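Local coordinates for protein 3-hydroxyacyl-CoA dehydrogenase type-2 (Mycobacterium avium, PDB 3PPI) that probably catalyses the NAD-dependent oxidation of 3-hydroxyacyl-CoA thioesters to 3-oxoacyl-CoA, on a short-chain dehydrogenase/reductase fold, at residues A[33-38]-A[108-113]; A[43-48]-A[251-256]; A[131-136]-A[184-189]. One frame throughout, in Å; residues are numbered along the deposited sequence.

Contact 1 of 3, residues A[33-38]-A[108-113]; sequences AIVSGG and VVAHGG. With MG (magnesium ion), chain F.
Ser36 carries the polar core of this contact, its hydroxyl turned to the end of strand 103-109 and the loop that follows, at Ala110 and His111. Ser36 OG lies 2.9 Å from His111 ND1, at the edge of the imidazole and in its plane; either atom could supply the proton. A weak bond from Ala110 N reaches Ser36 OG as well, and a second weak one goes from the same N-H to Ser36 O, so one amide serves two oxygens of one residue. With chi1 at 79°, OG stands between the backbone N and the carbonyl carbon of Ser36, and rests 3.4 Å from Val109 CG1. His111 is fixed from its far nitrogen too, since NE2 bonds to Leu139 O.

Behind this group run two parallel rungs: Val108 N to Ile34 O at 2.9 Å, then Ser36 N to Val108 O at 3.0 Å. Past Ser36 the chain leaves the sheet in a type II turn, Val35 to Gly38. Gly37, at positive phi, brings its CA to 3.7 Å from His111 CA, an approach that leaves no room for a side chain. Gly37 O binds a magnesium ion at 2.6 Å, and Gly40 also belongs to this site; one of the metal's waters donates to Ala110 O, and another accepts from Gly112 N.

These are the central strands 31-36 and 103-109 of a Rossmann-type sheet, and the turn leads into what fits the glycine-rich dinucleotide-binding motif. Val35 and Val108 face helix 41-52, Val109 faces helix 130-156, and strand 56-61 flanks 31-36 on its other edge.

Contact 2 of 3, residues A[43-48]-A[251-256]; sequences GEATVR and EFADAA
Thr46 and Ala253 bring together two helices on one face of the Rossmann-type fold: 41-52, the helix that follows the glycine-rich turn, and 249-261, near the end of the chain. The segments cross at -54° with their axes 8.0 Å apart, a close approach allowed by the small residues between them. Ala253 acts as the wedge. Its CB presses against the backbone of the other helix, 3.3 Å from Ala45 O, and also meets Ala45 CB.

Thr46 can be followed outward from CB, which branches in two directions. CG2, anti to the backbone N (chi1 -56° for OG1), extends toward the methyl of Ala256, 4.2 Å from its CB, and on the sheet side it packs against Val108. OG1 takes the other branch, beside its own backbone N, where it bonds to Leu42 O one turn back in the helix. That same oxygen comes in plane to the edge of the Phe252 ring, about equally far from CD2 and CE2. The ring reaches this place because CG lies anti to the backbone N of Phe252 (chi1 178°), and it also packs on Ile215 and Pro217 of strand 210-217.

Asp254 OD1 adds a salt bridge to Arg49 of helix 41-52, while OD2 bonds Asn262 of a second subunit. On the flank of helix 41-52, Arg48 grips Glu44 side-on: in this salt bridge NE and NH2 of Arg48 both donate to Glu44 OE2, and NE, at 3.1 Å from OE2, meets the anti lone pair of that oxygen.

Contact 3 of 3, residues A[131-136]-A[184-189]; sequences GGFTKT and QTAYAA
Phe133 has CG anti to its backbone nitrogen (chi1 -175°), which carries the ring across to Ala186. The ring meets Ala186 obliquely, CD1 lying 3.6 Å from CA, while its far end, CZ, reaches the methyl of Ala189 at 3.9 Å. Thr136, one turn on, holds its CG2 in the equivalent anti position, with OG1 (chi1 -59°) left beside the backbone N. Thr136 packs on Ala186 as well: CB is 3.8 Å from Ala186 CB, and CG2 lies against the peptide that joins Ala186 to Tyr187.

Helices 130-156 and 185-205 run nearly alongside here, 28° apart with axes 8.7 Å from each other, consistent with the helix pair that builds one of the subunit interfaces, a four-helix bundle, in short-chain dehydrogenases. The ring of Phe133 stacks on Tyr145 of a third subunit, whose hydroxyl also bonds Thr185 OG1.

No hydrogen bond links the two segments. Thr136 OG1 gives its proton to Gly132 O of its own helix at 3.0 Å, with a weak further bond from Val116 N, and the residue meets Ala186 only by packing. Between the segments the join is therefore van der Waals contact, bridged by Tyr145 of the third subunit.

From the N terminus the chain first runs along strand 31-36 and through the glycine turn into helix 41-52, supplying the opening halves of contacts 1 and 2 in quick succession. Contact 1 closes at 108-113, when strand 103-109 comes in beside the first strand. Contact 3 then opens at 131-136 on helix 130-156 and closes at 184-189, at the start of helix 185-205. Contact 2 closes last, at 251-256, so it crosses contact 1 and encloses contact 3. Contacts 1 and 2 touch through Val35 and Val47, joining sheet to helix layer. Contact 3 belongs to the opposite helix layer, meeting contact 1 where Gly113 packs on Tyr187.

Contact 1 of 3, residues A[33-38]-A[108-113]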
loop_
_atom_site.group_PDB
_atom_site.type_symbol
_atom_site.label_atom_id
_atom_site.label_comp_id
_atom_site.label_asym_id
_atom_site.label_seq_id
_atom_site.Cartn_x
_atom_site.Cartn_y
_atom_site.Cartn_z
ATOM N N ALA A 33 11.385 29.954 1.951
ATOM C CA ALA A 33 10.618 28.874 1.358
ATOM C C ALA A 33 9.944 29.364 0.080
ATOM O O ALA A 33 9.662 30.562 -0.067
ATOM C CB ALA A 33 9.582 28.395 2.334
ATOM N N ILE A 34 9.705 28.439 -0.843
ATOM C CA ILE A 34 8.902 28.698 -2.049
ATOM C C ILE A 34 7.652 27.824 -1.978
ATOM O O ILE A 34 7.743 26.622 -1.701
ATOM C CB ILE A 34 9.675 28.335 -3.346
ATOM C CG1 ILE A 34 10.829 29.302 -3.596
ATOM C CG2 ILE A 34 8.741 28.345 -4.575
ATOM C CD1 ILE A 34 11.879 28.729 -4.538
ATOM N N VAL A 35 6.488 28.408 -2.228
ATOM C CA VAL A 35 5.265 27.620 -2.329
ATOM C C VAL A 35 4.705 27.754 -3.724
ATOM O O VAL A 35 4.299 28.859 -4.122
ATOM C CB VAL A 35 4.208 28.064 -1.293
ATOM C CG1 VAL A 35 2.944 27.229 -1.420
ATOM C CG2 VAL A 35 4.774 27.959 0.140
ATOM N N SER A 36 4.715 26.657 -4.487
ATOM C CA SER A 36 4.070 26.655 -5.804
ATOM C C SER A 36 2.560 26.595 -5.595
ATOM O O SER A 36 2.084 26.009 -4.636
ATOM C CB SER A 36 4.601 25.534 -6.727
ATOM O OG SER A 36 4.053 24.260 -6.438
ATOM N N GLY A 37 1.806 27.243 -6.478
ATOM C CA GLY A 37 0.378 27.475 -6.253
ATOM C C GLY A 37 0.081 28.357 -5.048
ATOM O O GLY A 37 -1.003 28.269 -4.457
ATOM N N GLY A 38 1.017 29.236 -4.697
ATOM C CA GLY A 38 0.928 29.997 -3.454
ATOM C C GLY A 38 -0.126 31.092 -3.422
ATOM O O GLY A 38 -0.441 31.596 -2.358
ATOM N N VAL A 108 7.157 23.910 -0.756
ATOM C CA VAL A 108 5.931 23.137 -0.766
ATOM C C VAL A 108 5.359 23.261 -2.177
ATOM O O VAL A 108 5.057 24.358 -2.627
ATOM C CB VAL A 108 4.923 23.636 0.321
ATOM C CG1 VAL A 108 3.672 22.797 0.291
ATOM C CG2 VAL A 108 5.585 23.620 1.741
ATOM N N VAL A 109 5.248 22.137 -2.881
ATOM C CA VAL A 109 4.804 22.115 -4.276
ATOM C C VAL A 109 3.301 21.865 -4.268
ATOM O O VAL A 109 2.852 20.728 -4.169
ATOM C CB VAL A 109 5.560 21.034 -5.071
ATOM C CG1 VAL A 109 5.224 21.111 -6.556
ATOM C CG2 VAL A 109 7.053 21.169 -4.857
ATOM N N ALA A 110 2.518 22.931 -4.325
ATOM C CA ALA A 110 1.091 22.837 -4.043
ATOM C C ALA A 110 0.212 23.393 -5.148
ATOM O O ALA A 110 -0.946 23.693 -4.898
ATOM C CB ALA A 110 0.772 23.546 -2.710
ATOM N N HIS A 111 0.743 23.544 -6.358
ATOM C CA HIS A 111 -0.085 23.977 -7.478
ATOM C C HIS A 111 -1.195 22.947 -7.730
ATOM O O HIS A 111 -0.948 21.734 -7.779
ATOM C CB HIS A 111 0.740 24.300 -8.740
ATOM C CG HIS A 111 1.610 23.186 -9.230
ATOM N ND1 HIS A 111 2.854 22.923 -8.698
ATOM C CD2 HIS A 111 1.438 22.293 -10.237
ATOM C CE1 HIS A 111 3.398 21.900 -9.334
ATOM N NE2 HIS A 111 2.552 21.488 -10.263
ATOM N N GLY A 112 -2.426 23.454 -7.853
ATOM C CA GLY A 112 -3.637 22.628 -7.827
ATOM C C GLY A 112 -4.478 22.699 -9.095
ATOM O O GLY A 112 -3.975 22.983 -10.188
ATOM N N GLY A 113 -5.776 22.446 -8.924
ATOM C CA GLY A 113 -6.718 22.344 -10.029
ATOM C C GLY A 113 -7.077 20.899 -10.336
ATOM O O GLY A 113 -6.636 19.969 -9.643
HETATM MG MG MG F . -3.250 27.622 -5.535
HETATM O O HOH W 1 -2.684 25.712 -4.137
HETATM O O HOH W 2 -2.765 26.467 -7.427
HETATM O O HOH W 3 -3.234 29.417 -7.167
#

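Contact 2 of 3, residues A[43-48]-A[251-256]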
loop_
_atom_site.group_PDB
_atom_site.type_symbol
_atom_site.label_atom_id
_atom_site.label_comp_id
_atom_site.label_asym_id
_atom_site.label_seq_id
_atom_site.Cartn_x
_atom_site.Cartn_y
_atom_site.Cartn_z
ATOM N N GLY A 43 -2.150 26.320 -1.319
ATOM C CA GLY A 43 -0.881 27.036 -1.351
ATOM C C GLY A 43 -0.913 28.344 -0.578
ATOM O O GLY A 43 0.028 28.654 0.143
ATOM N N GLU A 44 -1.993 29.112 -0.722
ATOM C CA GLU A 44 -2.135 30.351 0.040
ATOM C C GLU A 44 -2.078 30.076 1.543
ATOM O O GLU A 44 -1.378 30.778 2.282
ATOM C CB GLU A 44 -3.437 31.084 -0.323
ATOM C CG GLU A 44 -3.757 32.278 0.570
ATOM C CD GLU A 44 -5.076 32.964 0.203
ATOM O OE1 GLU A 44 -5.687 32.609 -0.825
ATOM O OE2 GLU A 44 -5.501 33.865 0.958
ATOM N N ALA A 45 -2.804 29.061 1.999
ATOM C CA ALA A 45 -2.835 28.760 3.433
ATOM C C ALA A 45 -1.430 28.365 3.928
ATOM O O ALA A 45 -1.017 28.709 5.048
ATOM C CB ALA A 45 -3.856 27.659 3.727
ATOM N N THR A 46 -0.692 27.669 3.071
ATOM C CA THR A 46 0.674 27.267 3.382
ATOM C C THR A 46 1.558 28.505 3.480
ATOM O O THR A 46 2.288 28.659 4.446
ATOM C CB THR A 46 1.218 26.290 2.327
ATOM O OG1 THR A 46 0.326 25.176 2.242
ATOM C CG2 THR A 46 2.638 25.796 2.674
ATOM N N VAL A 47 1.455 29.402 2.501
ATOM C CA VAL A 47 2.201 30.658 2.555
ATOM C C VAL A 47 1.935 31.413 3.869
ATOM O O VAL A 47 2.879 31.803 4.572
ATOM C CB VAL A 47 1.890 31.560 1.354
ATOM C CG1 VAL A 47 2.502 32.962 1.556
ATOM C CG2 VAL A 47 2.406 30.913 0.052
ATOM N N ARG A 48 0.660 31.604 4.192
ATOM C CA ARG A 48 0.276 32.336 5.398
ATOM C C ARG A 48 0.884 31.680 6.647
ATOM O O ARG A 48 1.405 32.367 7.520
ATOM C CB ARG A 48 -1.251 32.409 5.522
ATOM C CG ARG A 48 -1.906 33.322 4.493
ATOM C CD ARG A 48 -3.394 33.427 4.721
ATOM N NE ARG A 48 -4.062 34.250 3.706
ATOM C CZ ARG A 48 -4.133 35.580 3.734
ATOM N NH1 ARG A 48 -3.559 36.270 4.716
ATOM N NH2 ARG A 48 -4.769 36.226 2.765
ATOM N N GLU A 251 -5.802 23.181 7.437
ATOM C CA GLU A 251 -5.411 21.797 7.827
ATOM C C GLU A 251 -4.286 21.264 6.961
ATOM O O GLU A 251 -3.369 20.587 7.458
ATOM C CB GLU A 251 -6.625 20.859 7.846
ATOM C CG GLU A 251 -7.542 21.148 9.064
ATOM C CD GLU A 251 -8.992 20.677 8.904
ATOM O OE1 GLU A 251 -9.467 20.430 7.771
ATOM O OE2 GLU A 251 -9.666 20.564 9.943
ATOM N N PHE A 252 -4.344 21.565 5.666
ATOM C CA PHE A 252 -3.271 21.207 4.751
ATOM C C PHE A 252 -1.974 21.917 5.151
ATOM O O PHE A 252 -0.910 21.305 5.195
ATOM C CB PHE A 252 -3.653 21.589 3.313
ATOM C CG PHE A 252 -2.579 21.300 2.311
ATOM C CD1 PHE A 252 -2.526 20.092 1.660
ATOM C CD2 PHE A 252 -1.598 22.245 2.036
ATOM C CE1 PHE A 252 -1.519 19.822 0.739
ATOM C CE2 PHE A 252 -0.598 21.978 1.130
ATOM C CZ PHE A 252 -0.569 20.772 0.466
ATOM N N ALA A 253 -2.078 23.226 5.385
ATOM C CA ALA A 253 -0.937 24.044 5.775
ATOM C C ALA A 253 -0.293 23.513 7.047
ATOM O O ALA A 253 0.934 23.518 7.174
ATOM C CB ALA A 253 -1.362 25.514 5.970
ATOM N N ASP A 254 -1.119 23.040 7.976
ATOM C CA ASP A 254 -0.623 22.510 9.247
ATOM C C ASP A 254 0.165 21.207 9.027
ATOM O O ASP A 254 1.191 20.994 9.657
ATOM C CB ASP A 254 -1.796 22.278 10.206
ATOM C CG ASP A 254 -1.355 21.826 11.577
ATOM O OD1 ASP A 254 -0.722 22.630 12.294
ATOM O OD2 ASP A 254 -1.670 20.684 11.951
ATOM N N ALA A 255 -0.319 20.343 8.139
ATOM C CA ALA A 255 0.389 19.132 7.759
ATOM C C ALA A 255 1.706 19.454 7.064
ATOM O O ALA A 255 2.737 18.845 7.358
ATOM C CB ALA A 255 -0.495 18.263 6.858
ATOM N N ALA A 256 1.677 20.421 6.153
ATOM C CA ALA A 256 2.891 20.828 5.448
ATOM C C ALA A 256 3.928 21.300 6.441
ATOM O O ALA A 256 5.079 20.868 6.373
ATOM C CB ALA A 256 2.607 21.912 4.398
#

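Contact 3 of 3, residues A[131-136]-A[184-189]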
loop_
_atom_site.group_PDB
_atom_site.type_symbol
_atom_site.label_atom_id
_atom_site.label_comp_id
_atom_site.label_asym_id
_atom_site.label_seq_id
_atom_site.Cartn_x
_atom_site.Cartn_y
_atom_site.Cartn_z
ATOM N N GLY A 131 -3.606 14.394 -25.795
ATOM C CA GLY A 131 -3.242 15.746 -25.364
ATOM C C GLY A 131 -3.701 16.093 -23.955
ATOM O O GLY A 131 -2.953 16.674 -23.170
ATOM N N GLY A 132 -4.937 15.732 -23.640
ATOM C CA GLY A 132 -5.498 15.957 -22.321
ATOM C C GLY A 132 -4.751 15.206 -21.250
ATOM O O GLY A 132 -4.477 15.756 -20.182
ATOM N N PHE A 133 -4.406 13.947 -21.522
ATOM C CA PHE A 133 -3.585 13.177 -20.605
ATOM C C PHE A 133 -2.206 13.819 -20.401
ATOM O O PHE A 133 -1.796 14.077 -19.275
ATOM C CB PHE A 133 -3.425 11.739 -21.124
ATOM C CG PHE A 133 -2.688 10.818 -20.180
ATOM C CD1 PHE A 133 -3.362 10.140 -19.193
ATOM C CD2 PHE A 133 -1.326 10.573 -20.340
ATOM C CE1 PHE A 133 -2.703 9.298 -18.339
ATOM C CE2 PHE A 133 -0.656 9.727 -19.492
ATOM C CZ PHE A 133 -1.339 9.077 -18.485
ATOM N N THR A 134 -1.479 14.070 -21.488
ATOM C CA THR A 134 -0.105 14.599 -21.367
ATOM C C THR A 134 -0.056 15.973 -20.721
ATOM O O THR A 134 0.869 16.244 -19.974
ATOM C CB THR A 134 0.639 14.638 -22.701
ATOM O OG1 THR A 134 -0.100 15.429 -23.607
ATOM C CG2 THR A 134 0.789 13.234 -23.281
ATOM N N LYS A 135 -1.047 16.826 -20.978
ATOM C CA LYS A 135 -1.145 18.109 -20.271
ATOM C C LYS A 135 -1.211 17.942 -18.752
ATOM O O LYS A 135 -0.582 18.704 -18.013
ATOM C CB LYS A 135 -2.375 18.905 -20.734
ATOM N N THR A 136 -1.991 16.959 -18.299
ATOM C CA THR A 136 -2.151 16.670 -16.885
ATOM C C THR A 136 -0.865 16.133 -16.272
ATOM O O THR A 136 -0.433 16.591 -15.196
ATOM C CB THR A 136 -3.318 15.693 -16.665
ATOM O OG1 THR A 136 -4.504 16.304 -17.189
ATOM C CG2 THR A 136 -3.497 15.353 -15.176
ATOM N N GLN A 184 -11.093 10.067 -14.525
ATOM C CA GLN A 184 -9.955 10.781 -13.964
ATOM C C GLN A 184 -8.665 9.942 -13.996
ATOM O O GLN A 184 -7.798 10.091 -13.149
ATOM C CB GLN A 184 -10.291 11.278 -12.551
ATOM C CG GLN A 184 -11.495 12.262 -12.495
ATOM C CD GLN A 184 -11.208 13.659 -13.078
ATOM O OE1 GLN A 184 -10.075 14.154 -13.047
ATOM N NE2 GLN A 184 -12.253 14.309 -13.581
ATOM N N THR A 185 -8.499 9.126 -15.036
ATOM C CA THR A 185 -7.264 8.369 -15.212
ATOM C C THR A 185 -6.025 9.270 -15.373
ATOM O O THR A 185 -4.948 8.898 -14.896
ATOM C CB THR A 185 -7.341 7.387 -16.405
ATOM O OG1 THR A 185 -7.712 8.094 -17.597
ATOM C CG2 THR A 185 -8.372 6.249 -16.120
ATOM N N ALA A 186 -6.159 10.436 -16.022
ATOM C CA ALA A 186 -5.013 11.345 -16.200
ATOM C C ALA A 186 -4.507 11.858 -14.847
ATOM O O ALA A 186 -3.318 11.744 -14.525
ATOM C CB ALA A 186 -5.369 12.497 -17.101
ATOM N N TYR A 187 -5.432 12.369 -14.039
ATOM C CA TYR A 187 -5.095 12.893 -12.695
ATOM C C TYR A 187 -4.555 11.787 -11.782
ATOM O O TYR A 187 -3.580 11.986 -11.063
ATOM C CB TYR A 187 -6.333 13.554 -12.075
ATOM C CG TYR A 187 -6.101 14.325 -10.792
ATOM C CD1 TYR A 187 -5.568 15.606 -10.828
ATOM C CD2 TYR A 187 -6.467 13.795 -9.556
ATOM C CE1 TYR A 187 -5.371 16.335 -9.682
ATOM C CE2 TYR A 187 -6.280 14.520 -8.378
ATOM C CZ TYR A 187 -5.736 15.798 -8.450
ATOM O OH TYR A 187 -5.528 16.564 -7.321
ATOM N N ALA A 188 -5.159 10.611 -11.854
ATOM C CA ALA A 188 -4.749 9.475 -11.052
ATOM C C ALA A 188 -3.307 9.055 -11.360
ATOM O O ALA A 188 -2.484 8.836 -10.448
ATOM C CB ALA A 188 -5.721 8.279 -11.293
ATOM N N ALA A 189 -3.002 8.951 -12.646
ATOM C CA ALA A 189 -1.641 8.618 -13.108
ATOM C C ALA A 189 -0.603 9.650 -12.644
ATOM O O ALA A 189 0.445 9.297 -12.086
ATOM C CB ALA A 189 -1.637 8.483 -14.633
#